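Local atomic coordinates of surface glycan binding protein B (Bacteroides ovatus, PDB entry 6E57), a protein that binds mixed-linkage beta-glucan at the bacterial cell surface and so probably helps a human gut symbiont capture this cereal polysaccharide. Residues R59-V69 / D93-K101; P71-D82 / Y105-V114. One frame throughout, in Å; residues are numbered along the deposited sequence.

Contact 1. Residues R59-V69 / D93-K101; sequences RDANLSIALTV and DKEINRSLK
L63 and R98 face each other as a hydrogen-bonded antiparallel pair: L63 N donates to R98 O at 2.7 Å, and R98 N returns a bond to L63 O. The next bond along runs from I96 N to I65 O. L67 N then meets K94 O at 3.0 Å almost head-on (C=O...N angle 177°), so pairing extends one residue beyond the end of strand 63-66 and one before the start of 95-98.

Beside the L63–R98 pair, a bond between side-chain amides is added: N62 ND2 gives a nearly straight bond to N97 OD1 (3.1 Å), which lies in the N62 amide plane, although the two amide planes are turned 37° apart. S99 OG adds a weak bond to N62 OD1. A water bridges the two segments, donating to A61 O and accepting from L100 N.

On the inner face I96 CG2 packs 4.0 Å from I65 CB, and L63 CD2 reaches L100 CD1. K94 bends at its last two torsions, laying CE 3.7 Å from V69 CG2.

Outside the pair, W79 backs I96, while V125 backs L63 and L100. With axes 177° apart, this is the edge pairing of a three-stranded antiparallel sheet in a two-sheet beta-sandwich domain.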
loop_
_atom_site.group_PDB
_atom_site.type_symbol
_atom_site.label_atom_id
_atom_site.label_comp_id
_atom_site.label_asym_id
_atom_site.label_seq_id
_atom_site.Cartn_x
_atom_site.Cartn_y
_atom_site.Cartn_z
ATOM N N ARG A 59 -8.090 -21.303 9.732
ATOM C CA ARG A 59 -9.471 -20.897 10.023
ATOM C C ARG A 59 -10.243 -22.050 10.689
ATOM O O ARG A 59 -11.169 -21.800 11.460
ATOM C CB ARG A 59 -10.101 -20.362 8.726
ATOM C CG ARG A 59 -11.567 -20.701 8.496
ATOM C CD ARG A 59 -11.745 -21.947 7.647
ATOM N NE ARG A 59 -13.125 -22.408 7.665
ATOM C CZ ARG A 59 -13.678 -23.206 6.759
ATOM N NH1 ARG A 59 -13.014 -23.539 5.666
ATOM N NH2 ARG A 59 -14.902 -23.664 6.949
ATOM N N ASP A 60 -9.854 -23.300 10.397
ATOM C CA ASP A 60 -10.502 -24.501 10.956
ATOM C C ASP A 60 -9.948 -24.810 12.355
ATOM O O ASP A 60 -10.644 -25.401 13.173
ATOM C CB ASP A 60 -10.368 -25.708 10.019
ATOM C CG ASP A 60 -8.947 -26.074 9.613
ATOM O OD1 ASP A 60 -8.013 -25.314 9.949
ATOM O OD2 ASP A 60 -8.786 -27.118 8.947
ATOM N N ALA A 61 -8.694 -24.421 12.614
ATOM C CA ALA A 61 -8.073 -24.560 13.937
ATOM C C ALA A 61 -8.568 -23.445 14.867
ATOM O O ALA A 61 -9.152 -22.459 14.419
ATOM C CB ALA A 61 -6.571 -24.540 13.809
ATOM N N ASN A 62 -8.317 -23.619 16.168
ATOM C CA ASN A 62 -8.750 -22.684 17.202
ATOM C C ASN A 62 -7.526 -22.002 17.828
ATOM O O ASN A 62 -6.457 -22.604 17.941
ATOM C CB ASN A 62 -9.602 -23.380 18.267
ATOM C CG ASN A 62 -11.051 -23.545 17.857
ATOM O OD1 ASN A 62 -11.387 -23.447 16.679
ATOM N ND2 ASN A 62 -11.920 -23.789 18.823
ATOM N N LEU A 63 -7.708 -20.735 18.221
ATOM C CA LEU A 63 -6.702 -19.963 18.942
ATOM C C LEU A 63 -6.528 -20.571 20.336
ATOM O O LEU A 63 -7.446 -20.512 21.154
ATOM C CB LEU A 63 -7.147 -18.500 19.033
ATOM C CG LEU A 63 -6.276 -17.603 19.913
ATOM C CD1 LEU A 63 -4.832 -17.611 19.435
ATOM C CD2 LEU A 63 -6.821 -16.182 19.950
ATOM N N SER A 64 -5.342 -21.144 20.579
ATOM C CA SER A 64 -5.040 -21.900 21.793
ATOM C C SER A 64 -3.775 -21.339 22.449
ATOM O O SER A 64 -2.668 -21.563 21.960
ATOM C CB SER A 64 -4.895 -23.370 21.477
ATOM O OG SER A 64 -4.480 -24.102 22.621
ATOM N N ILE A 65 -3.964 -20.598 23.548
ATOM C CA ILE A 65 -2.875 -20.053 24.362
ATOM C C ILE A 65 -3.160 -20.400 25.828
ATOM O O ILE A 65 -4.264 -20.150 26.315
ATOM C CB ILE A 65 -2.727 -18.530 24.157
ATOM C CG1 ILE A 65 -2.638 -18.153 22.676
ATOM C CG2 ILE A 65 -1.539 -17.991 24.943
ATOM C CD1 ILE A 65 -2.556 -16.666 22.421
ATOM N N ALA A 66 -2.152 -20.964 26.510
ATOM C CA ALA A 66 -2.242 -21.384 27.919
ATOM C C ALA A 66 -1.192 -20.638 28.752
ATOM O O ALA A 66 0.006 -20.818 28.542
ATOM C CB ALA A 66 -2.054 -22.878 28.019
ATOM N N LEU A 67 -1.659 -19.817 29.702
ATOM C CA LEU A 67 -0.791 -18.996 30.553
ATOM C C LEU A 67 -0.434 -19.769 31.829
ATOM O O LEU A 67 -1.229 -20.572 32.311
ATOM C CB LEU A 67 -1.516 -17.695 30.915
ATOM C CG LEU A 67 -2.103 -16.899 29.749
ATOM C CD1 LEU A 67 -2.885 -15.702 30.262
ATOM C CD2 LEU A 67 -1.016 -16.452 28.786
ATOM N N THR A 68 0.775 -19.516 32.349
ATOM C CA THR A 68 1.130 -19.756 33.756
ATOM C C THR A 68 1.452 -18.397 34.391
ATOM O O THR A 68 2.248 -17.629 33.845
ATOM C CB THR A 68 2.289 -20.752 33.905
ATOM O OG1 THR A 68 3.308 -20.408 32.967
ATOM C CG2 THR A 68 1.868 -22.190 33.691
ATOM N N VAL A 69 0.814 -18.110 35.533
ATOM C CA VAL A 69 0.781 -16.766 36.103
ATOM C C VAL A 69 1.087 -16.827 37.606
ATOM O O VAL A 69 0.730 -17.788 38.286
ATOM C CB VAL A 69 -0.582 -16.096 35.834
ATOM C CG1 VAL A 69 -0.600 -14.645 36.288
ATOM C CG2 VAL A 69 -0.983 -16.198 34.371
ATOM N N ASP A 93 -9.812 -19.656 33.400
ATOM C CA ASP A 93 -9.872 -18.295 32.865
ATOM C C ASP A 93 -8.522 -17.887 32.256
ATOM O O ASP A 93 -8.432 -16.817 31.676
ATOM C CB ASP A 93 -10.282 -17.282 33.937
ATOM C CG ASP A 93 -9.141 -16.824 34.832
ATOM O OD1 ASP A 93 -8.696 -17.630 35.673
ATOM O OD2 ASP A 93 -8.701 -15.666 34.675
ATOM N N LYS A 94 -7.486 -18.726 32.389
ATOM C CA LYS A 94 -6.139 -18.382 31.909
ATOM C C LYS A 94 -5.697 -19.343 30.795
ATOM O O LYS A 94 -4.503 -19.474 30.519
ATOM C CB LYS A 94 -5.147 -18.336 33.078
ATOM C CG LYS A 94 -5.343 -19.384 34.165
ATOM C CD LYS A 94 -4.197 -19.446 35.158
ATOM C CE LYS A 94 -3.853 -18.106 35.778
ATOM N NZ LYS A 94 -5.040 -17.442 36.371
ATOM N N GLU A 95 -6.672 -19.987 30.145
ATOM C CA GLU A 95 -6.482 -20.652 28.858
ATOM C C GLU A 95 -7.611 -20.195 27.931
ATOM O O GLU A 95 -8.781 -20.353 28.264
ATOM C CB GLU A 95 -6.478 -22.175 29.019
ATOM C CG GLU A 95 -6.207 -22.932 27.723
ATOM C CD GLU A 95 -6.360 -24.445 27.786
ATOM O OE1 GLU A 95 -7.111 -24.938 28.656
ATOM O OE2 GLU A 95 -5.734 -25.134 26.952
ATOM N N ILE A 96 -7.250 -19.611 26.783
ATOM C CA ILE A 96 -8.231 -19.219 25.777
ATOM C C ILE A 96 -8.364 -20.351 24.754
ATOM O O ILE A 96 -7.381 -20.996 24.391
ATOM C CB ILE A 96 -7.876 -17.878 25.102
ATOM C CG1 ILE A 96 -9.075 -17.315 24.332
ATOM C CG2 ILE A 96 -6.645 -18.005 24.217
ATOM C CD1 ILE A 96 -8.866 -15.921 23.788
ATOM N N ASN A 97 -9.609 -20.580 24.330
ATOM C CA ASN A 97 -9.955 -21.457 23.222
ATOM C C ASN A 97 -11.031 -20.752 22.390
ATOM O O ASN A 97 -12.169 -20.618 22.841
ATOM C CB ASN A 97 -10.434 -22.830 23.704
ATOM C CG ASN A 97 -10.973 -23.692 22.580
ATOM O OD1 ASN A 97 -10.378 -23.765 21.507
ATOM N ND2 ASN A 97 -12.104 -24.336 22.808
ATOM N N ARG A 98 -10.660 -20.297 21.188
ATOM C CA ARG A 98 -11.549 -19.489 20.365
ATOM C C ARG A 98 -11.395 -19.861 18.885
ATOM O O ARG A 98 -10.292 -19.875 18.345
ATOM C CB ARG A 98 -11.264 -18.001 20.585
ATOM C CG ARG A 98 -12.240 -17.090 19.857
ATOM C CD ARG A 98 -12.324 -15.695 20.444
ATOM N NE ARG A 98 -13.590 -15.068 20.094
ATOM C CZ ARG A 98 -14.746 -15.319 20.701
ATOM N NH1 ARG A 98 -14.801 -16.204 21.684
ATOM N NH2 ARG A 98 -15.836 -14.665 20.341
ATOM N N SER A 99 -12.533 -20.162 18.250
ATOM C CA SER A 99 -12.652 -20.304 16.808
ATOM C C SER A 99 -12.885 -18.920 16.185
ATOM O O SER A 99 -13.836 -18.231 16.545
ATOM C CB SER A 99 -13.766 -21.261 16.464
ATOM O OG SER A 99 -13.667 -21.695 15.116
ATOM N N LEU A 100 -11.995 -18.522 15.265
ATOM C CA LEU A 100 -12.048 -17.222 14.599
ATOM C C LEU A 100 -12.188 -17.436 13.089
ATOM O O LEU A 100 -11.659 -18.405 12.537
ATOM C CB LEU A 100 -10.763 -16.443 14.906
ATOM C CG LEU A 100 -10.530 -16.065 16.369
ATOM C CD1 LEU A 100 -9.093 -15.611 16.585
ATOM C CD2 LEU A 100 -11.500 -14.983 16.821
ATOM N N LYS A 101 -12.886 -16.507 12.429
ATOM C CA LYS A 101 -12.942 -16.460 10.972
ATOM C C LYS A 101 -11.579 -15.978 10.459
ATOM O O LYS A 101 -10.799 -15.402 11.216
ATOM C CB LYS A 101 -14.080 -15.544 10.511
ATOM C CG LYS A 101 -15.440 -15.833 11.134
ATOM C CD LYS A 101 -16.605 -15.235 10.370
ATOM C CE LYS A 101 -17.657 -14.605 11.261
ATOM N NZ LYS A 101 -18.213 -15.570 12.239
HETATM O O HOH W 1 -9.877 -19.722 14.158
#

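Contact 2. Residues P71-D82 / Y105-V114; sequences PKDYTTVTWFID and YNLKIEVETV
The strands 75-81 and 105-113 form a central antiparallel pair in the five-stranded sheet of the N-terminal beta-sandwich, entered through a type I turn (P71 to Y74) that follows a cis peptide bond before P71. From the T76–E112 pair to the F80–K108 pair, each hydrogen-bonded pair exchanges two N-H...O bonds, as in T76 N to E112 O at 2.8 Å and K108 N to F80 O at 2.9 Å. The CA-H groups of V77 and L107, among others, point at carbonyl oxygens opposite.

The inward face is mostly apolar, with T75 and T113 at the end near the turn. V77 CG1 meets V111 CG2 at 3.8 Å, the two side chains running alongside each other. The indole of W79 is bordered on two sides: I109 CG2 lies over one face and L107 CD1 at the edge, while I109 CG1 comes within 3.6 Å of W79 CZ3. I81 CD1 touches L107 CD1, and its CG2 branch, anti to the backbone N, is carried to Y105 CD2 at 3.7 Å.

The outward face carries T76, T78, F80, K108, E110 and E112. F80 CE1 lies 3.8 Å from E110 CD, with ring and carboxylate planes 34° apart.

Both ends are closed by side chains. D82 OD1 accepts from N106 N at 2.8 Å, nearly along its C-O axis, while D82 N donates to N106 O; D82 OD2 pairs with R199. At the turn, T113 OG1 donates to Y74 O at 2.9 Å. The carboxylate of D82 thus substitutes for a backbone carbonyl where the strand ends, and its negative charge is probably stabilised by a peptide N-H on one oxygen and R199 on the other.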
loop_
_atom_site.group_PDB
_atom_site.type_symbol
_atom_site.label_atom_id
_atom_site.label_comp_id
_atom_site.label_asym_id
_atom_site.label_seq_id
_atom_site.Cartn_x
_atom_site.Cartn_y
_atom_site.Cartn_z
ATOM N N PRO A 71 0.606 -14.200 41.076
ATOM C CA PRO A 71 0.448 -15.300 42.019
ATOM C C PRO A 71 -0.605 -16.334 41.586
ATOM O O PRO A 71 -1.618 -15.972 40.981
ATOM C CB PRO A 71 -0.012 -14.629 43.322
ATOM C CG PRO A 71 -0.649 -13.350 42.854
ATOM C CD PRO A 71 0.225 -12.926 41.697
ATOM N N LYS A 72 -0.358 -17.601 41.944
ATOM C CA LYS A 72 -1.124 -18.771 41.485
ATOM C C LYS A 72 -2.636 -18.509 41.562
ATOM O O LYS A 72 -3.325 -18.518 40.535
ATOM C CB LYS A 72 -0.780 -20.002 42.332
ATOM C CG LYS A 72 0.601 -20.605 42.101
ATOM C CD LYS A 72 0.923 -21.740 43.058
ATOM C CE LYS A 72 2.386 -22.136 43.061
ATOM N NZ LYS A 72 3.232 -21.134 43.753
ATOM N N ASP A 73 -3.130 -18.274 42.786
ATOM C CA ASP A 73 -4.560 -18.368 43.111
ATOM C C ASP A 73 -5.208 -16.982 43.256
ATOM O O ASP A 73 -6.366 -16.898 43.671
ATOM C CB ASP A 73 -4.782 -19.148 44.414
ATOM C CG ASP A 73 -3.958 -20.419 44.555
ATOM O OD1 ASP A 73 -2.747 -20.306 44.844
ATOM O OD2 ASP A 73 -4.537 -21.512 44.390
ATOM N N TYR A 74 -4.483 -15.909 42.919
ATOM C CA TYR A 74 -4.936 -14.548 43.227
ATOM C C TYR A 74 -4.885 -13.649 41.981
ATOM O O TYR A 74 -4.776 -12.430 42.110
ATOM C CB TYR A 74 -4.091 -13.956 44.360
ATOM C CG TYR A 74 -4.122 -14.726 45.656
ATOM C CD1 TYR A 74 -5.247 -14.723 46.466
ATOM C CD2 TYR A 74 -3.017 -15.442 46.091
ATOM C CE1 TYR A 74 -5.279 -15.419 47.665
ATOM C CE2 TYR A 74 -3.031 -16.143 47.288
ATOM C CZ TYR A 74 -4.167 -16.133 48.079
ATOM O OH TYR A 74 -4.193 -16.822 49.256
ATOM N N THR A 75 -4.997 -14.244 40.786
ATOM C CA THR A 75 -4.975 -13.490 39.524
ATOM C C THR A 75 -6.203 -13.840 38.676
ATOM O O THR A 75 -6.610 -14.998 38.609
ATOM C CB THR A 75 -3.689 -13.750 38.726
ATOM O OG1 THR A 75 -3.535 -15.160 38.548
ATOM C CG2 THR A 75 -2.459 -13.179 39.398
ATOM N N THR A 76 -6.775 -12.809 38.041
ATOM C CA THR A 76 -7.803 -12.944 37.007
ATOM C C THR A 76 -7.262 -12.350 35.701
ATOM O O THR A 76 -6.661 -11.271 35.710
ATOM C CB THR A 76 -9.111 -12.261 37.430
ATOM O OG1 THR A 76 -9.537 -12.845 38.662
ATOM C CG2 THR A 76 -10.211 -12.395 36.398
ATOM N N VAL A 77 -7.478 -13.058 34.586
ATOM C CA VAL A 77 -7.004 -12.613 33.280
ATOM C C VAL A 77 -8.212 -12.440 32.349
ATOM O O VAL A 77 -9.108 -13.287 32.305
ATOM C CB VAL A 77 -5.943 -13.571 32.698
ATOM C CG1 VAL A 77 -5.041 -14.141 33.783
ATOM C CG2 VAL A 77 -6.553 -14.698 31.885
ATOM N N THR A 78 -8.222 -11.320 31.617
ATOM C CA THR A 78 -9.258 -10.991 30.648
ATOM C C THR A 78 -8.636 -10.951 29.247
ATOM O O THR A 78 -7.506 -10.492 29.069
ATOM C CB THR A 78 -9.941 -9.664 31.003
ATOM O OG1 THR A 78 -10.316 -9.707 32.378
ATOM C CG2 THR A 78 -11.170 -9.394 30.166
ATOM N N TRP A 79 -9.391 -11.437 28.258
ATOM C CA TRP A 79 -8.948 -11.482 26.874
ATOM C C TRP A 79 -9.779 -10.496 26.042
ATOM O O TRP A 79 -10.988 -10.365 26.248
ATOM C CB TRP A 79 -9.041 -12.913 26.327
ATOM C CG TRP A 79 -8.385 -13.946 27.191
ATOM C CD1 TRP A 79 -8.884 -14.492 28.339
ATOM C CD2 TRP A 79 -7.111 -14.577 26.973
ATOM N NE1 TRP A 79 -8.009 -15.412 28.850
ATOM C CE2 TRP A 79 -6.912 -15.486 28.034
ATOM C CE3 TRP A 79 -6.121 -14.463 25.993
ATOM C CZ2 TRP A 79 -5.766 -16.272 28.139
ATOM C CZ3 TRP A 79 -4.988 -15.242 26.095
ATOM C CH2 TRP A 79 -4.815 -16.132 27.156
ATOM N N PHE A 80 -9.110 -9.812 25.105
ATOM C CA PHE A 80 -9.743 -8.849 24.213
ATOM C C PHE A 80 -9.327 -9.133 22.763
ATOM O O PHE A 80 -8.138 -9.147 22.453
ATOM C CB PHE A 80 -9.358 -7.420 24.606
ATOM C CG PHE A 80 -9.812 -6.983 25.975
ATOM C CD1 PHE A 80 -9.108 -7.356 27.110
ATOM C CD2 PHE A 80 -10.929 -6.175 26.129
ATOM C CE1 PHE A 80 -9.521 -6.943 28.369
ATOM C CE2 PHE A 80 -11.339 -5.764 27.388
ATOM C CZ PHE A 80 -10.636 -6.149 28.506
ATOM N N ILE A 81 -10.323 -9.355 21.895
ATOM C CA ILE A 81 -10.132 -9.458 20.442
ATOM C C ILE A 81 -10.632 -8.154 19.802
ATOM O O ILE A 81 -11.815 -7.818 19.913
ATOM C CB ILE A 81 -10.856 -10.697 19.868
ATOM C CG1 ILE A 81 -10.390 -12.003 20.521
ATOM C CG2 ILE A 81 -10.718 -10.750 18.354
ATOM C CD1 ILE A 81 -8.986 -12.425 20.148
ATOM N N ASP A 82 -9.716 -7.430 19.145
ATOM C CA ASP A 82 -9.969 -6.117 18.531
ATOM C C ASP A 82 -10.646 -5.186 19.546
ATOM O O ASP A 82 -11.618 -4.508 19.220
ATOM C CB ASP A 82 -10.804 -6.245 17.253
ATOM C CG ASP A 82 -10.080 -6.893 16.083
ATOM O OD1 ASP A 82 -8.833 -6.971 16.124
ATOM O OD2 ASP A 82 -10.773 -7.310 15.134
ATOM N N TYR A 105 -6.130 -10.135 13.706
ATOM C CA TYR A 105 -6.843 -9.666 14.888
ATOM C C TYR A 105 -5.855 -9.087 15.904
ATOM O O TYR A 105 -4.748 -9.600 16.061
ATOM C CB TYR A 105 -7.605 -10.818 15.548
ATOM C CG TYR A 105 -8.671 -11.443 14.688
ATOM C CD1 TYR A 105 -8.364 -12.448 13.785
ATOM C CD2 TYR A 105 -9.989 -11.028 14.778
ATOM C CE1 TYR A 105 -9.342 -13.024 12.991
ATOM C CE2 TYR A 105 -10.979 -11.594 13.993
ATOM C CZ TYR A 105 -10.655 -12.596 13.096
ATOM O OH TYR A 105 -11.634 -13.154 12.326
ATOM N N ASN A 106 -6.287 -8.036 16.606
ATOM C CA ASN A 106 -5.576 -7.527 17.766
ATOM C C ASN A 106 -6.005 -8.344 18.992
ATOM O O ASN A 106 -7.198 -8.462 19.270
ATOM C CB ASN A 106 -5.820 -6.030 17.968
ATOM C CG ASN A 106 -5.111 -5.488 19.190
ATOM O OD1 ASN A 106 -5.537 -5.724 20.321
ATOM N ND2 ASN A 106 -4.024 -4.767 18.971
ATOM N N LEU A 107 -5.022 -8.905 19.709
ATOM C CA LEU A 107 -5.249 -9.657 20.946
ATOM C C LEU A 107 -4.576 -8.921 22.108
ATOM O O LEU A 107 -3.379 -8.655 22.048
ATOM C CB LEU A 107 -4.677 -11.071 20.797
ATOM C CG LEU A 107 -4.721 -11.936 22.059
ATOM C CD1 LEU A 107 -6.154 -12.136 22.533
ATOM C CD2 LEU A 107 -4.044 -13.279 21.825
ATOM N N LYS A 108 -5.357 -8.600 23.146
ATOM C CA LYS A 108 -4.837 -8.073 24.410
ATOM C C LYS A 108 -5.068 -9.116 25.507
ATOM O O LYS A 108 -6.157 -9.682 25.608
ATOM C CB LYS A 108 -5.508 -6.749 24.789
ATOM C CG LYS A 108 -5.027 -5.529 24.014
ATOM C CD LYS A 108 -5.780 -4.253 24.351
ATOM C CE LYS A 108 -5.535 -3.130 23.363
ATOM N NZ LYS A 108 -6.210 -3.371 22.065
ATOM N N ILE A 109 -4.024 -9.355 26.309
ATOM C CA ILE A 109 -4.068 -10.226 27.482
ATOM C C ILE A 109 -3.840 -9.358 28.723
ATOM O O ILE A 109 -2.714 -8.954 28.997
ATOM C CB ILE A 109 -3.019 -11.353 27.376
ATOM C CG1 ILE A 109 -3.159 -12.141 26.070
ATOM C CG2 ILE A 109 -3.078 -12.262 28.596
ATOM C CD1 ILE A 109 -2.000 -13.068 25.781
ATOM N N GLU A 110 -4.921 -9.071 29.455
ATOM C CA GLU A 110 -4.864 -8.236 30.650
ATOM C C GLU A 110 -4.975 -9.124 31.893
ATOM O O GLU A 110 -5.983 -9.792 32.092
ATOM C CB GLU A 110 -5.966 -7.178 30.614
ATOM C CG GLU A 110 -5.766 -6.152 29.513
ATOM C CD GLU A 110 -6.571 -4.872 29.658
ATOM O OE1 GLU A 110 -7.141 -4.641 30.750
ATOM O OE2 GLU A 110 -6.625 -4.105 28.674
ATOM N N VAL A 111 -3.915 -9.118 32.708
ATOM C CA VAL A 111 -3.854 -9.853 33.964
ATOM C C VAL A 111 -3.963 -8.843 35.111
ATOM O O VAL A 111 -3.252 -7.841 35.124
ATOM C CB VAL A 111 -2.554 -10.677 34.063
ATOM C CG1 VAL A 111 -2.473 -11.454 35.369
ATOM C CG2 VAL A 111 -2.387 -11.610 32.874
ATOM N N GLU A 112 -4.864 -9.121 36.062
ATOM C CA GLU A 112 -5.060 -8.290 37.249
ATOM C C GLU A 112 -5.079 -9.187 38.493
ATOM O O GLU A 112 -5.671 -10.266 38.482
ATOM C CB GLU A 112 -6.359 -7.489 37.137
ATOM C CG GLU A 112 -6.413 -6.291 38.069
ATOM C CD GLU A 112 -7.742 -5.556 38.080
ATOM O OE1 GLU A 112 -8.787 -6.231 38.149
ATOM O OE2 GLU A 112 -7.729 -4.309 38.018
ATOM N N THR A 113 -4.421 -8.721 39.559
ATOM C CA THR A 113 -4.405 -9.415 40.845
ATOM C C THR A 113 -5.535 -8.857 41.720
ATOM O O THR A 113 -6.173 -7.866 41.365
ATOM C CB THR A 113 -3.021 -9.331 41.505
ATOM O OG1 THR A 113 -3.030 -10.204 42.634
ATOM C CG2 THR A 113 -2.631 -7.939 41.949
ATOM N N VAL A 114 -5.763 -9.505 42.867
ATOM C CA VAL A 114 -6.854 -9.147 43.783
ATOM C C VAL A 114 -6.631 -7.734 44.347
ATOM O O VAL A 114 -7.600 -7.022 44.609
ATOM C CB VAL A 114 -7.026 -10.184 44.911
ATOM C CG1 VAL A 114 -7.409 -11.553 44.366
ATOM C CG2 VAL A 114 -5.796 -10.286 45.805
#

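In the fold
Contacts 1 and 2 lie about 13 Å apart, centre to centre, and belong to the two facing sheets of one sandwich. Their segments alternate along the chain, so strand 63-70 leads into 75-81 and strand 95-98 into 103-113, each crossing between sheets. The apolar faces meet: L67 CD1 packs 3.6 Å from W79 CZ2. D93 stitches the sheets with polar bonds, its OD2 to V77 N and its O to W79 NE1. Contact 1 is an edge pairing, less extensive (741 against 926 Å²) and finished by asparagine amides and a water; contact 2 sits between flanking strands, with a longer backbone register. Both are partly buried, and both lie far from the C-terminal glycan pocket.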